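Local coordinates for hypothetical protein Cgl3021 (Corynebacterium glutamicum, PDB 2NSF), which probably catalyses the mycothiol-dependent, zinc-dependent cis-trans isomerization of maleylpyruvate to fumarylpyruvate, at residues W132-T146 and T151-R163. Sequence-based numbering, arbitrary orientation.
Sequences WRETSEDAWSHEVLT and TVPASETLWMRSR. With SO4 (sulfate ion), chain B.
Val144 and Val152 face each other as the hydrogen-bonded antiparallel pair of a two-stranded hairpin, 143-145 against 151-153. Val144 N donates to Val152 O at 2.8 Å and Val152 N to Val144 O at 3.0 Å, both nearly straight. Nearer the helices the pairing continues with Ala154 N giving its hydrogen to His142 O (2.8 Å) and Ser155 N to Trp140 O, tying the turn from Pro153 to Glu156 to the preceding loop. Pro153, lacking an N-H, suits a non-hydrogen-bonded position opposite Glu143, and small Ala154 fits its CB against Ala139 O. On the buried side of the ribbon the CG2 methyls of Val144 and Val152 touch; Thr151 and Leu145 occupy the exposed side.

Leu158 CD2 sits over one face of Trp132, at the end of helix 114-133, 3.7 Å from the centroid of the six-membered ring, a CH-pi contact. At the ring edge the indole NE1 donates to Thr157 OG1 (2.9 Å), which lies 19° out of the ring plane. Set between the backbone N and the carbonyl carbon (chi1 62°), that hydroxyl turns back and donates in turn to Ala154 O, so one threonine relays a buried indole N-H to a backbone carbonyl. The aliphatic CB of Arg161 meets the edge of Trp132 at CH2, while its guanidinium turns away to Val73 O and Asn76. The other methyl of Leu158, CD1, packs on Trp140 CZ3 (3.9 Å).

At the loop that joins the two strands, Thr146 OG1 binds a sulfate, probably from the crystallisation liquor, which both terminal nitrogens of Arg163 also grip from the helix; Arg150, in the same loop, is a further donor. A beta hairpin thus links helix 114-133 to helix 156-171 of the helical N-terminal domain, the latter helix carrying zinc ligands Glu164 and His168.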
loop_
_atom_site.group_PDB
_atom_site.type_symbol
_atom_site.label_atom_id
_atom_site.label_comp_id
_atom_site.label_asym_id
_atom_site.label_seq_id
_atom_site.Cartn_x
_atom_site.Cartn_y
_atom_site.Cartn_z
ATOM N N TRP A 132 -10.044 -14.900 -2.989
ATOM C CA TRP A 132 -10.676 -14.461 -1.749
ATOM C C TRP A 132 -12.081 -15.033 -1.590
ATOM O O TRP A 132 -12.446 -15.501 -0.511
ATOM C CB TRP A 132 -10.748 -12.932 -1.685
ATOM C CG TRP A 132 -9.439 -12.264 -1.396
ATOM C CD1 TRP A 132 -8.408 -12.767 -0.653
ATOM C CD2 TRP A 132 -9.054 -10.937 -1.768
ATOM N NE1 TRP A 132 -7.407 -11.834 -0.538
ATOM C CE2 TRP A 132 -7.777 -10.698 -1.214
ATOM C CE3 TRP A 132 -9.665 -9.919 -2.519
ATOM C CZ2 TRP A 132 -7.098 -9.484 -1.378
ATOM C CZ3 TRP A 132 -8.990 -8.708 -2.685
ATOM C CH2 TRP A 132 -7.719 -8.504 -2.116
ATOM N N ARG A 133 -12.867 -14.992 -2.660
ATOM C CA ARG A 133 -14.235 -15.500 -2.612
ATOM C C ARG A 133 -14.319 -16.985 -2.275
ATOM O O ARG A 133 -15.265 -17.424 -1.619
ATOM C CB ARG A 133 -14.956 -15.255 -3.944
ATOM C CG ARG A 133 -15.190 -13.795 -4.289
ATOM C CD ARG A 133 -16.408 -13.641 -5.195
ATOM N NE ARG A 133 -16.410 -14.603 -6.293
ATOM C CZ ARG A 133 -17.364 -14.688 -7.216
ATOM N NH1 ARG A 133 -18.405 -13.862 -7.178
ATOM N NH2 ARG A 133 -17.282 -15.598 -8.176
ATOM N N GLU A 134 -13.331 -17.758 -2.715
ATOM C CA GLU A 134 -13.342 -19.196 -2.462
ATOM C C GLU A 134 -12.572 -19.628 -1.219
ATOM O O GLU A 134 -12.424 -20.825 -0.961
ATOM C CB GLU A 134 -12.811 -19.941 -3.690
ATOM C CG GLU A 134 -13.503 -19.531 -4.986
ATOM C CD GLU A 134 -13.131 -20.416 -6.161
ATOM O OE1 GLU A 134 -11.979 -20.888 -6.215
ATOM O OE2 GLU A 134 -13.991 -20.626 -7.043
ATOM N N THR A 135 -12.093 -18.661 -0.444
ATOM C CA THR A 135 -11.340 -18.956 0.771
ATOM C C THR A 135 -12.267 -19.421 1.891
ATOM O O THR A 135 -13.296 -18.798 2.158
ATOM C CB THR A 135 -10.547 -17.715 1.242
ATOM O OG1 THR A 135 -9.533 -17.411 0.280
ATOM C CG2 THR A 135 -9.893 -17.964 2.599
ATOM N N SER A 136 -11.896 -20.520 2.543
ATOM C CA SER A 136 -12.701 -21.070 3.627
ATOM C C SER A 136 -12.544 -20.253 4.903
ATOM O O SER A 136 -11.567 -19.524 5.071
ATOM C CB SER A 136 -12.305 -22.523 3.906
ATOM O OG SER A 136 -10.969 -22.611 4.364
ATOM N N GLU A 137 -13.517 -20.387 5.797
ATOM C CA GLU A 137 -13.506 -19.671 7.064
ATOM C C GLU A 137 -12.204 -19.885 7.836
ATOM O O GLU A 137 -11.576 -18.925 8.278
ATOM C CB GLU A 137 -14.700 -20.114 7.919
ATOM C CG GLU A 137 -14.701 -19.542 9.327
ATOM C CD GLU A 137 -15.986 -18.810 9.660
ATOM O OE1 GLU A 137 -16.362 -17.896 8.896
ATOM O OE2 GLU A 137 -16.617 -19.145 10.687
ATOM N N ASP A 138 -11.798 -21.141 7.991
ATOM C CA ASP A 138 -10.569 -21.445 8.718
ATOM C C ASP A 138 -9.328 -20.886 8.031
ATOM O O ASP A 138 -8.409 -20.407 8.694
ATOM C CB ASP A 138 -10.397 -22.959 8.894
ATOM C CG ASP A 138 -11.541 -23.596 9.663
ATOM O OD1 ASP A 138 -12.241 -22.876 10.409
ATOM O OD2 ASP A 138 -11.729 -24.826 9.531
ATOM N N ALA A 139 -9.302 -20.947 6.704
ATOM C CA ALA A 139 -8.157 -20.464 5.939
ATOM C C ALA A 139 -7.857 -18.985 6.170
ATOM O O ALA A 139 -6.698 -18.566 6.110
ATOM C CB ALA A 139 -8.377 -20.727 4.450
ATOM N N TRP A 140 -8.892 -18.195 6.438
ATOM C CA TRP A 140 -8.692 -16.768 6.665
ATOM C C TRP A 140 -7.747 -16.480 7.833
ATOM O O TRP A 140 -7.094 -15.439 7.859
ATOM C CB TRP A 140 -10.035 -16.061 6.891
ATOM C CG TRP A 140 -10.789 -15.761 5.623
ATOM C CD1 TRP A 140 -12.001 -16.270 5.246
ATOM C CD2 TRP A 140 -10.385 -14.870 4.574
ATOM N NE1 TRP A 140 -12.377 -15.748 4.029
ATOM C CE2 TRP A 140 -11.403 -14.885 3.594
ATOM C CE3 TRP A 140 -9.259 -14.060 4.368
ATOM C CZ2 TRP A 140 -11.330 -14.121 2.421
ATOM C CZ3 TRP A 140 -9.185 -13.296 3.199
ATOM C CH2 TRP A 140 -10.217 -13.334 2.244
ATOM N N SER A 141 -7.659 -17.399 8.790
ATOM C CA SER A 141 -6.782 -17.198 9.940
ATOM C C SER A 141 -5.477 -17.993 9.869
ATOM O O SER A 141 -4.671 -17.969 10.801
ATOM C CB SER A 141 -7.521 -17.538 11.237
ATOM O OG SER A 141 -7.928 -18.893 11.246
ATOM N N HIS A 142 -5.266 -18.693 8.759
ATOM C CA HIS A 142 -4.053 -19.483 8.576
ATOM C C HIS A 142 -2.848 -18.544 8.534
ATOM O O HIS A 142 -2.883 -17.512 7.865
ATOM C CB HIS A 142 -4.154 -20.282 7.273
ATOM C CG HIS A 142 -3.095 -21.330 7.120
ATOM N ND1 HIS A 142 -1.762 -21.026 6.952
ATOM C CD2 HIS A 142 -3.177 -22.681 7.121
ATOM C CE1 HIS A 142 -1.066 -22.146 6.854
ATOM N NE2 HIS A 142 -1.901 -23.164 6.954
ATOM N N GLU A 143 -1.784 -18.893 9.249
ATOM C CA GLU A 143 -0.595 -18.052 9.282
ATOM C C GLU A 143 0.243 -18.152 8.019
ATOM O O GLU A 143 0.535 -19.244 7.535
ATOM C CB GLU A 143 0.293 -18.396 10.480
ATOM C CG GLU A 143 -0.360 -18.202 11.832
ATOM C CD GLU A 143 0.663 -18.060 12.942
ATOM O OE1 GLU A 143 1.705 -18.748 12.880
ATOM O OE2 GLU A 143 0.423 -17.266 13.876
ATOM N N VAL A 144 0.629 -16.995 7.500
ATOM C CA VAL A 144 1.447 -16.914 6.302
ATOM C C VAL A 144 2.519 -15.862 6.549
ATOM O O VAL A 144 2.470 -15.133 7.545
ATOM C CB VAL A 144 0.595 -16.520 5.073
ATOM C CG1 VAL A 144 -0.442 -17.603 4.797
ATOM C CG2 VAL A 144 -0.094 -15.180 5.321
ATOM N N LEU A 145 3.486 -15.779 5.648
ATOM C CA LEU A 145 4.571 -14.823 5.802
ATOM C C LEU A 145 4.524 -13.770 4.705
ATOM O O LEU A 145 4.319 -14.096 3.536
ATOM C CB LEU A 145 5.916 -15.554 5.754
ATOM C CG LEU A 145 7.122 -14.853 6.380
ATOM C CD1 LEU A 145 6.925 -14.760 7.888
ATOM C CD2 LEU A 145 8.394 -15.627 6.067
ATOM N N THR A 146 4.701 -12.507 5.083
ATOM C CA THR A 146 4.706 -11.423 4.104
ATOM C C THR A 146 6.108 -11.368 3.513
ATOM O O THR A 146 7.028 -12.008 4.029
ATOM C CB THR A 146 4.406 -10.050 4.744
ATOM O OG1 THR A 146 5.532 -9.623 5.518
ATOM C CG2 THR A 146 3.179 -10.128 5.635
ATOM N N THR A 151 4.788 -12.453 10.218
ATOM C CA THR A 151 3.925 -13.610 10.354
ATOM C C THR A 151 2.523 -13.092 10.656
ATOM O O THR A 151 2.259 -12.549 11.732
ATOM C CB THR A 151 4.439 -14.546 11.471
ATOM O OG1 THR A 151 5.727 -15.050 11.104
ATOM C CG2 THR A 151 3.501 -15.719 11.665
ATOM N N VAL A 152 1.633 -13.258 9.684
ATOM C CA VAL A 152 0.272 -12.759 9.792
ATOM C C VAL A 152 -0.779 -13.745 9.305
ATOM O O VAL A 152 -0.466 -14.714 8.608
ATOM C CB VAL A 152 0.120 -11.476 8.941
ATOM C CG1 VAL A 152 1.149 -10.438 9.356
ATOM C CG2 VAL A 152 0.310 -11.821 7.464
ATOM N N PRO A 153 -2.051 -13.520 9.676
ATOM C CA PRO A 153 -3.105 -14.427 9.217
ATOM C C PRO A 153 -3.329 -14.104 7.732
ATOM O O PRO A 153 -3.042 -12.990 7.293
ATOM C CB PRO A 153 -4.297 -14.044 10.090
ATOM C CG PRO A 153 -4.070 -12.581 10.346
ATOM C CD PRO A 153 -2.586 -12.516 10.616
ATOM N N ALA A 154 -3.828 -15.072 6.969
ATOM C CA ALA A 154 -4.061 -14.870 5.536
ATOM C C ALA A 154 -4.936 -13.654 5.245
ATOM O O ALA A 154 -4.803 -13.021 4.196
ATOM C CB ALA A 154 -4.688 -16.120 4.934
ATOM N N SER A 155 -5.832 -13.334 6.173
ATOM C CA SER A 155 -6.724 -12.191 6.020
ATOM C C SER A 155 -5.950 -10.891 5.833
ATOM O O SER A 155 -6.494 -9.904 5.340
ATOM C CB SER A 155 -7.635 -12.071 7.243
ATOM O OG SER A 155 -6.871 -12.083 8.431
ATOM N N GLU A 156 -4.683 -10.894 6.235
ATOM C CA GLU A 156 -3.833 -9.715 6.105
ATOM C C GLU A 156 -3.721 -9.278 4.642
ATOM O O GLU A 156 -3.427 -8.117 4.364
ATOM C CB GLU A 156 -2.433 -10.008 6.652
ATOM C CG GLU A 156 -1.555 -8.781 6.890
ATOM C CD GLU A 156 -1.824 -8.118 8.235
ATOM O OE1 GLU A 156 -2.608 -8.682 9.027
ATOM O OE2 GLU A 156 -1.243 -7.042 8.501
ATOM N N THR A 157 -3.952 -10.203 3.712
ATOM C CA THR A 157 -3.854 -9.865 2.291
ATOM C C THR A 157 -4.884 -8.812 1.899
ATOM O O THR A 157 -4.680 -8.069 0.945
ATOM C CB THR A 157 -4.050 -11.099 1.379
ATOM O OG1 THR A 157 -5.360 -11.645 1.576
ATOM C CG2 THR A 157 -2.996 -12.160 1.681
ATOM N N LEU A 158 -5.992 -8.752 2.630
ATOM C CA LEU A 158 -7.017 -7.758 2.336
ATOM C C LEU A 158 -6.448 -6.374 2.644
ATOM O O LEU A 158 -6.667 -5.417 1.900
ATOM C CB LEU A 158 -8.269 -8.020 3.178
ATOM C CG LEU A 158 -8.984 -9.352 2.914
ATOM C CD1 LEU A 158 -10.039 -9.575 3.981
ATOM C CD2 LEU A 158 -9.611 -9.349 1.520
ATOM N N TRP A 159 -5.706 -6.278 3.741
ATOM C CA TRP A 159 -5.085 -5.018 4.142
ATOM C C TRP A 159 -3.914 -4.705 3.217
ATOM O O TRP A 159 -3.755 -3.580 2.738
ATOM C CB TRP A 159 -4.582 -5.114 5.587
ATOM C CG TRP A 159 -3.595 -4.032 5.964
ATOM C CD1 TRP A 159 -2.309 -4.211 6.383
ATOM C CD2 TRP A 159 -3.815 -2.614 5.944
ATOM N NE1 TRP A 159 -1.711 -2.997 6.627
ATOM C CE2 TRP A 159 -2.614 -1.999 6.365
ATOM C CE3 TRP A 159 -4.909 -1.800 5.613
ATOM C CZ2 TRP A 159 -2.471 -0.608 6.465
ATOM C CZ3 TRP A 159 -4.767 -0.411 5.713
ATOM C CH2 TRP A 159 -3.558 0.166 6.136
ATOM N N MET A 160 -3.088 -5.712 2.966
ATOM C CA MET A 160 -1.927 -5.524 2.107
ATOM C C MET A 160 -2.329 -5.034 0.723
ATOM O O MET A 160 -1.713 -4.117 0.180
ATOM C CB MET A 160 -1.147 -6.834 2.002
ATOM C CG MET A 160 -0.535 -7.271 3.321
ATOM S SD MET A 160 -0.072 -9.009 3.317
ATOM C CE MET A 160 1.468 -8.939 2.446
ATOM N N ARG A 161 -3.362 -5.634 0.148
ATOM C CA ARG A 161 -3.802 -5.208 -1.176
ATOM C C ARG A 161 -4.369 -3.790 -1.109
ATOM O O ARG A 161 -4.128 -2.982 -2.007
ATOM C CB ARG A 161 -4.846 -6.170 -1.737
ATOM C CG ARG A 161 -5.279 -5.842 -3.170
ATOM C CD ARG A 161 -4.097 -5.879 -4.144
ATOM N NE ARG A 161 -4.544 -5.734 -5.528
ATOM C CZ ARG A 161 -3.729 -5.606 -6.572
ATOM N NH1 ARG A 161 -2.413 -5.602 -6.399
ATOM N NH2 ARG A 161 -4.232 -5.476 -7.793
ATOM N N SER A 162 -5.111 -3.486 -0.051
ATOM C CA SER A 162 -5.682 -2.149 0.104
ATOM C C SER A 162 -4.590 -1.078 0.111
ATOM O O SER A 162 -4.746 -0.029 -0.516
ATOM C CB SER A 162 -6.509 -2.060 1.395
ATOM O OG SER A 162 -7.685 -2.855 1.308
ATOM N N ARG A 163 -3.487 -1.323 0.823
ATOM C CA ARG A 163 -2.397 -0.347 0.854
ATOM C C ARG A 163 -1.916 -0.070 -0.565
ATOM O O ARG A 163 -1.673 1.073 -0.950
ATOM C CB ARG A 163 -1.193 -0.862 1.654
ATOM C CG ARG A 163 -1.417 -1.072 3.127
ATOM C CD ARG A 163 -0.100 -1.438 3.811
ATOM N NE ARG A 163 0.587 -2.530 3.118
ATOM C CZ ARG A 163 1.377 -3.413 3.719
ATOM N NH1 ARG A 163 1.586 -3.330 5.029
ATOM N NH2 ARG A 163 1.938 -4.392 3.019
HETATM S S SO4 B . 4.410 -5.966 5.290
HETATM O O1 SO4 B . 5.008 -7.077 6.053
HETATM O O2 SO4 B . 4.081 -6.414 3.931
HETATM O O3 SO4 B . 5.377 -4.864 5.218
HETATM O O4 SO4 B . 3.177 -5.516 5.957
HETATM O O HOH W 1 -8.066 -13.607 10.482
#